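Local structure of dachshund homolog 1 (Homo sapiens, 1L8R) at residues I28-A33 against T47-L52; R68-L73 against C83-R88. The protein acts as a nuclear transcription factor that regulates organogenesis, with SIX1 and SIX6 among its partners, and this piece is its DACHbox-N domain. One frame throughout, in Å; residues are numbered along the deposited sequence.

Contact 1: residues I28-A33 against T47-L52; sequences ICLPQA and TVYTKL
CD2 of Leu30, at the start of helix 30-37, makes the closest approach to all three partners on helix 45-54: Val48, Tyr49 and Leu52. The tight part is purely apolar. CD2 of Leu30 lies 3.9 Å from CD2 of Leu52, the two leucines meeting tip to tip, and 4.2 Å from CG1 of Val48, one turn earlier on the same helix. The backbones stay well apart, with the CA atoms of Leu30 and Val48 separated by 9.5 Å, and the gap is spanned mainly by the side chain of Leu30. With CG opposite the backbone N (chi1 178°), the isobutyl group extends toward helix 45-54.

Here two helices of the DACHbox-N domain, whose DNA-binding motif resembles that of forkhead/winged-helix proteins, meet beside the antiparallel sheet. Helix 88-99 joins the same apolar layer, where Leu94 touches Val48, while Pro59 touches Leu52.

Toward the more open side the contact thins to an edge. Tyr49, partly exposed, presents CE2 to CD2 of Leu30 at 3.9 Å, with the methyl in the plane of the ring and thus not over a face; Lys84 makes a cation-pi contact with this ring. Behind Leu30 the turn from strand into helix is secured locally: Cys29 is the N-cap, and its SG accepts a weak hydrogen bond from Gln32 N at 3.6 Å.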
loop_
_atom_site.group_PDB
_atom_site.type_symbol
_atom_site.label_atom_id
_atom_site.label_comp_id
_atom_site.label_asym_id
_atom_site.label_seq_id
_atom_site.Cartn_x
_atom_site.Cartn_y
_atom_site.Cartn_z
ATOM N N ILE A 28 2.272 -4.455 -1.171
ATOM C CA ILE A 28 2.824 -3.566 -0.171
ATOM C C ILE A 28 1.749 -2.645 0.392
ATOM O O ILE A 28 0.663 -2.477 -0.193
ATOM C CB ILE A 28 4.031 -2.740 -0.720
ATOM C CG1 ILE A 28 3.615 -1.884 -1.915
ATOM C CG2 ILE A 28 5.146 -3.701 -1.147
ATOM C CD1 ILE A 28 3.464 -2.655 -3.190
ATOM N N CYS A 29 2.054 -2.074 1.547
ATOM C CA CYS A 29 1.143 -1.178 2.245
ATOM C C CYS A 29 0.957 0.123 1.462
ATOM O O CYS A 29 1.880 0.930 1.354
ATOM C CB CYS A 29 1.699 -0.902 3.633
ATOM S SG CYS A 29 0.752 0.274 4.568
ATOM N N LEU A 30 -0.235 0.317 0.912
ATOM C CA LEU A 30 -0.527 1.504 0.111
ATOM C C LEU A 30 -0.359 2.846 0.830
ATOM O O LEU A 30 0.322 3.742 0.318
ATOM C CB LEU A 30 -1.934 1.408 -0.483
ATOM C CG LEU A 30 -2.401 2.606 -1.322
ATOM C CD1 LEU A 30 -1.407 2.874 -2.445
ATOM C CD2 LEU A 30 -3.789 2.319 -1.882
ATOM N N PRO A 31 -0.973 3.014 2.014
ATOM C CA PRO A 31 -0.826 4.291 2.724
ATOM C C PRO A 31 0.629 4.628 3.021
ATOM O O PRO A 31 1.030 5.796 2.966
ATOM C CB PRO A 31 -1.639 4.080 3.998
ATOM C CG PRO A 31 -2.696 3.127 3.566
ATOM C CD PRO A 31 -1.929 2.137 2.719
ATOM N N GLN A 32 1.420 3.606 3.340
ATOM C CA GLN A 32 2.832 3.812 3.642
ATOM C C GLN A 32 3.575 4.280 2.398
ATOM O O GLN A 32 4.348 5.239 2.462
ATOM C CB GLN A 32 3.465 2.524 4.175
ATOM C CG GLN A 32 4.952 2.640 4.491
ATOM C CD GLN A 32 5.503 1.380 5.130
ATOM O OE1 GLN A 32 5.147 0.271 4.736
ATOM N NE2 GLN A 32 6.384 1.544 6.110
ATOM N N ALA A 33 3.341 3.611 1.270
ATOM C CA ALA A 33 3.991 3.984 0.013
ATOM C C ALA A 33 3.559 5.395 -0.373
ATOM O O ALA A 33 4.353 6.180 -0.892
ATOM C CB ALA A 33 3.626 2.991 -1.093
ATOM N N THR A 47 -7.731 10.875 -3.535
ATOM C CA THR A 47 -7.444 11.031 -4.954
ATOM C C THR A 47 -6.816 9.744 -5.472
ATOM O O THR A 47 -7.079 9.326 -6.599
ATOM C CB THR A 47 -6.471 12.200 -5.202
ATOM O OG1 THR A 47 -7.015 13.397 -4.629
ATOM C CG2 THR A 47 -6.258 12.416 -6.698
ATOM N N VAL A 48 -5.981 9.119 -4.641
ATOM C CA VAL A 48 -5.340 7.863 -5.016
ATOM C C VAL A 48 -6.421 6.844 -5.359
ATOM O O VAL A 48 -6.374 6.212 -6.413
ATOM C CB VAL A 48 -4.466 7.294 -3.868
ATOM C CG1 VAL A 48 -4.037 5.870 -4.194
ATOM C CG2 VAL A 48 -3.237 8.169 -3.661
ATOM N N TYR A 49 -7.396 6.689 -4.468
ATOM C CA TYR A 49 -8.484 5.743 -4.702
ATOM C C TYR A 49 -9.219 6.075 -6.001
ATOM O O TYR A 49 -9.608 5.180 -6.751
ATOM C CB TYR A 49 -9.468 5.758 -3.526
ATOM C CG TYR A 49 -8.933 5.146 -2.242
ATOM C CD1 TYR A 49 -9.646 5.263 -1.048
ATOM C CD2 TYR A 49 -7.731 4.433 -2.222
ATOM C CE1 TYR A 49 -9.180 4.684 0.135
ATOM C CE2 TYR A 49 -7.256 3.851 -1.045
ATOM C CZ TYR A 49 -7.987 3.981 0.129
ATOM O OH TYR A 49 -7.537 3.401 1.294
ATOM N N THR A 50 -9.411 7.364 -6.267
ATOM C CA THR A 50 -10.085 7.787 -7.491
ATOM C C THR A 50 -9.276 7.351 -8.715
ATOM O O THR A 50 -9.817 6.784 -9.668
ATOM C CB THR A 50 -10.255 9.318 -7.536
ATOM O OG1 THR A 50 -10.988 9.753 -6.382
ATOM C CG2 THR A 50 -11.003 9.732 -8.795
ATOM N N LYS A 51 -7.975 7.613 -8.685
ATOM C CA LYS A 51 -7.112 7.242 -9.799
ATOM C C LYS A 51 -7.032 5.727 -9.957
ATOM O O LYS A 51 -7.087 5.205 -11.071
ATOM C CB LYS A 51 -5.710 7.816 -9.592
ATOM C CG LYS A 51 -5.663 9.334 -9.606
ATOM C CD LYS A 51 -4.238 9.833 -9.442
ATOM C CE LYS A 51 -4.174 11.347 -9.525
ATOM N NZ LYS A 51 -4.684 11.846 -10.832
ATOM N N LEU A 52 -6.903 5.023 -8.837
ATOM C CA LEU A 52 -6.824 3.566 -8.855
ATOM C C LEU A 52 -8.059 2.982 -9.547
ATOM O O LEU A 52 -7.953 2.041 -10.330
ATOM C CB LEU A 52 -6.713 3.046 -7.420
ATOM C CG LEU A 52 -5.518 2.184 -6.997
ATOM C CD1 LEU A 52 -4.235 2.582 -7.727
ATOM C CD2 LEU A 52 -5.340 2.320 -5.498
#

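Contact 2: residues R68-L73 against C83-R88; sequences RILRGL and CKLISR
Leu70 of helix 64-73 packs its side chain against Cys83, just before strand 84-87, and Leu85 within it, and so joins a helix to the antiparallel sheet of the DACHbox-N domain, which contains a DNA-binding motif similar to that of forkhead/winged-helix proteins. The link is a small example of helix-on-sheet packing in which Leu70 makes the contact to this segment: about 85 Å² is buried between the two segments, and all three touching residues are buried in the protein.

The interactions between the segments are apolar, with no hydrogen bond among them. CB of Leu70 points toward the strand segment, and CG stands anti to the carbonyl carbon (chi1 -64°), which sends the branched end down to the sheet. Cys83 answers from its side with SG anti to the backbone N (chi1 -167°), directed at the helix. Leu85 approaches more loosely, through CD2. Around this group the apolar layer continues on strands 15-22 and 25-29: Phe20 touches both leucines, Ala18 touches Leu70, and Cys29 touches Cys83.

Polar interactions lie to the sides and serve each segment separately. A backbone bond ties Leu85 to Val60 in the sheet, while on the helix Arg71 NH1 is hydrogen-bonded to the carbonyl oxygen of Val80, in the loop that leads back to the strand. Ser87 is the N-cap of helix 88-99, its OG hydrogen-bonded to Asp90 N.

A single methyl makes the closest approaches on the helix side: CD1 of Leu70 sits 3.8 Å from Cys83 SG and 4.4 Å from Leu85 CD2.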
loop_
_atom_site.group_PDB
_atom_site.type_symbol
_atom_site.label_atom_id
_atom_site.label_comp_id
_atom_site.label_asym_id
_atom_site.label_seq_id
_atom_site.Cartn_x
_atom_site.Cartn_y
_atom_site.Cartn_z
ATOM N N ARG A 68 -3.371 -4.606 12.377
ATOM C CA ARG A 68 -2.693 -4.484 13.661
ATOM C C ARG A 68 -1.170 -4.552 13.515
ATOM O O ARG A 68 -0.444 -3.811 14.178
ATOM C CB ARG A 68 -3.185 -5.570 14.620
ATOM C CG ARG A 68 -4.661 -5.439 14.966
ATOM C CD ARG A 68 -5.083 -6.502 15.960
ATOM N NE ARG A 68 -4.334 -6.387 17.205
ATOM C CZ ARG A 68 -4.451 -7.225 18.231
ATOM N NH1 ARG A 68 -5.296 -8.248 18.160
ATOM N NH2 ARG A 68 -3.720 -7.042 19.324
ATOM N N ILE A 69 -0.686 -5.436 12.649
ATOM C CA ILE A 69 0.757 -5.546 12.442
ATOM C C ILE A 69 1.293 -4.254 11.820
ATOM O O ILE A 69 2.318 -3.724 12.254
ATOM C CB ILE A 69 1.100 -6.749 11.526
ATOM C CG1 ILE A 69 0.864 -8.056 12.287
ATOM C CG2 ILE A 69 2.561 -6.663 11.059
ATOM C CD1 ILE A 69 0.823 -9.277 11.404
ATOM N N LEU A 70 0.592 -3.731 10.821
ATOM C CA LEU A 70 1.036 -2.508 10.159
ATOM C C LEU A 70 1.053 -1.342 11.138
ATOM O O LEU A 70 1.938 -0.491 11.078
ATOM C CB LEU A 70 0.137 -2.201 8.962
ATOM C CG LEU A 70 0.222 -3.268 7.864
ATOM C CD1 LEU A 70 -0.860 -3.068 6.835
ATOM C CD2 LEU A 70 1.601 -3.189 7.210
ATOM N N ARG A 71 0.082 -1.297 12.045
ATOM C CA ARG A 71 0.074 -0.221 13.035
ATOM C C ARG A 71 1.271 -0.378 13.980
ATOM O O ARG A 71 1.925 0.604 14.348
ATOM C CB ARG A 71 -1.223 -0.236 13.848
ATOM C CG ARG A 71 -2.436 0.224 13.071
ATOM C CD ARG A 71 -3.506 0.745 14.020
ATOM N NE ARG A 71 -3.872 -0.232 15.038
ATOM C CZ ARG A 71 -5.052 -0.841 15.099
ATOM N NH1 ARG A 71 -5.984 -0.575 14.195
ATOM N NH2 ARG A 71 -5.301 -1.710 16.070
ATOM N N GLY A 72 1.558 -1.621 14.357
ATOM C CA GLY A 72 2.666 -1.898 15.256
ATOM C C GLY A 72 4.018 -1.576 14.649
ATOM O O GLY A 72 4.944 -1.188 15.362
ATOM N N LEU A 73 4.123 -1.734 13.332
ATOM C CA LEU A 73 5.356 -1.472 12.589
ATOM C C LEU A 73 5.517 -0.004 12.260
ATOM O O LEU A 73 6.576 0.415 11.792
ATOM C CB LEU A 73 5.356 -2.252 11.269
ATOM C CG LEU A 73 5.502 -3.770 11.294
ATOM C CD1 LEU A 73 5.199 -4.328 9.919
ATOM C CD2 LEU A 73 6.915 -4.142 11.720
ATOM N N CYS A 83 -6.881 -0.635 6.072
ATOM C CA CYS A 83 -5.709 -0.464 5.220
ATOM C C CYS A 83 -5.810 -1.299 3.961
ATOM O O CYS A 83 -6.371 -2.390 3.974
ATOM C CB CYS A 83 -4.433 -0.855 5.965
ATOM S SG CYS A 83 -2.932 -0.326 5.104
ATOM N N LYS A 84 -5.259 -0.778 2.869
ATOM C CA LYS A 84 -5.270 -1.485 1.598
ATOM C C LYS A 84 -3.862 -1.783 1.113
ATOM O O LYS A 84 -2.904 -1.096 1.481
ATOM C CB LYS A 84 -6.050 -0.686 0.558
ATOM C CG LYS A 84 -7.552 -0.737 0.817
ATOM C CD LYS A 84 -8.326 0.196 -0.081
ATOM C CE LYS A 84 -9.818 0.071 0.183
ATOM N NZ LYS A 84 -10.597 1.119 -0.548
ATOM N N LEU A 85 -3.755 -2.826 0.294
ATOM C CA LEU A 85 -2.484 -3.284 -0.243
ATOM C C LEU A 85 -2.538 -3.390 -1.765
ATOM O O LEU A 85 -3.559 -3.773 -2.328
ATOM C CB LEU A 85 -2.172 -4.683 0.305
ATOM C CG LEU A 85 -2.202 -4.962 1.810
ATOM C CD1 LEU A 85 -1.981 -6.456 2.048
ATOM C CD2 LEU A 85 -1.129 -4.139 2.525
ATOM N N ILE A 86 -1.445 -3.046 -2.439
ATOM C CA ILE A 86 -1.401 -3.212 -3.891
ATOM C C ILE A 86 -0.001 -3.667 -4.287
ATOM O O ILE A 86 0.948 -3.467 -3.539
ATOM C CB ILE A 86 -1.786 -1.926 -4.685
ATOM C CG1 ILE A 86 -0.848 -0.770 -4.354
ATOM C CG2 ILE A 86 -3.256 -1.582 -4.431
ATOM C CD1 ILE A 86 -1.009 0.407 -5.324
ATOM N N SER A 87 0.120 -4.307 -5.445
ATOM C CA SER A 87 1.420 -4.796 -5.897
ATOM C C SER A 87 2.375 -3.650 -6.214
ATOM O O SER A 87 1.950 -2.526 -6.482
ATOM C CB SER A 87 1.248 -5.692 -7.130
ATOM O OG SER A 87 0.759 -4.959 -8.244
ATOM N N ARG A 88 3.675 -3.924 -6.180
ATOM C CA ARG A 88 4.636 -2.873 -6.479
ATOM C C ARG A 88 4.466 -2.383 -7.911
ATOM O O ARG A 88 4.635 -1.196 -8.184
ATOM C CB ARG A 88 6.068 -3.357 -6.226
ATOM C CG ARG A 88 6.446 -3.312 -4.747
ATOM C CD ARG A 88 7.911 -3.625 -4.495
ATOM N NE ARG A 88 8.262 -4.976 -4.921
ATOM C CZ ARG A 88 9.392 -5.592 -4.593
ATOM N NH1 ARG A 88 10.289 -4.979 -3.830
ATOM N NH2 ARG A 88 9.624 -6.823 -5.025
#

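How the contacts relate
The two contacts follow one another along the chain, contact 1 closing before contact 2 opens, and their centres lie about 11 Å apart. They meet at the sheet, where strands 25-29 and 84-87 are antiparallel neighbours: Ile28 N lies 2.9 Å from Ile86 O and Leu30 N 3.1 Å from Lys84 O, both probable hydrogen bonds. Contact 1 leads from this strand pair through helix 30-37 to helix 45-54, whereas contact 2 ties helix 64-73 to it. Ile28 also packs against the start of helix 88-99. Through two neighbouring strands of one sheet, the contacts connect helices 45-54 and 64-73 within a single compact domain.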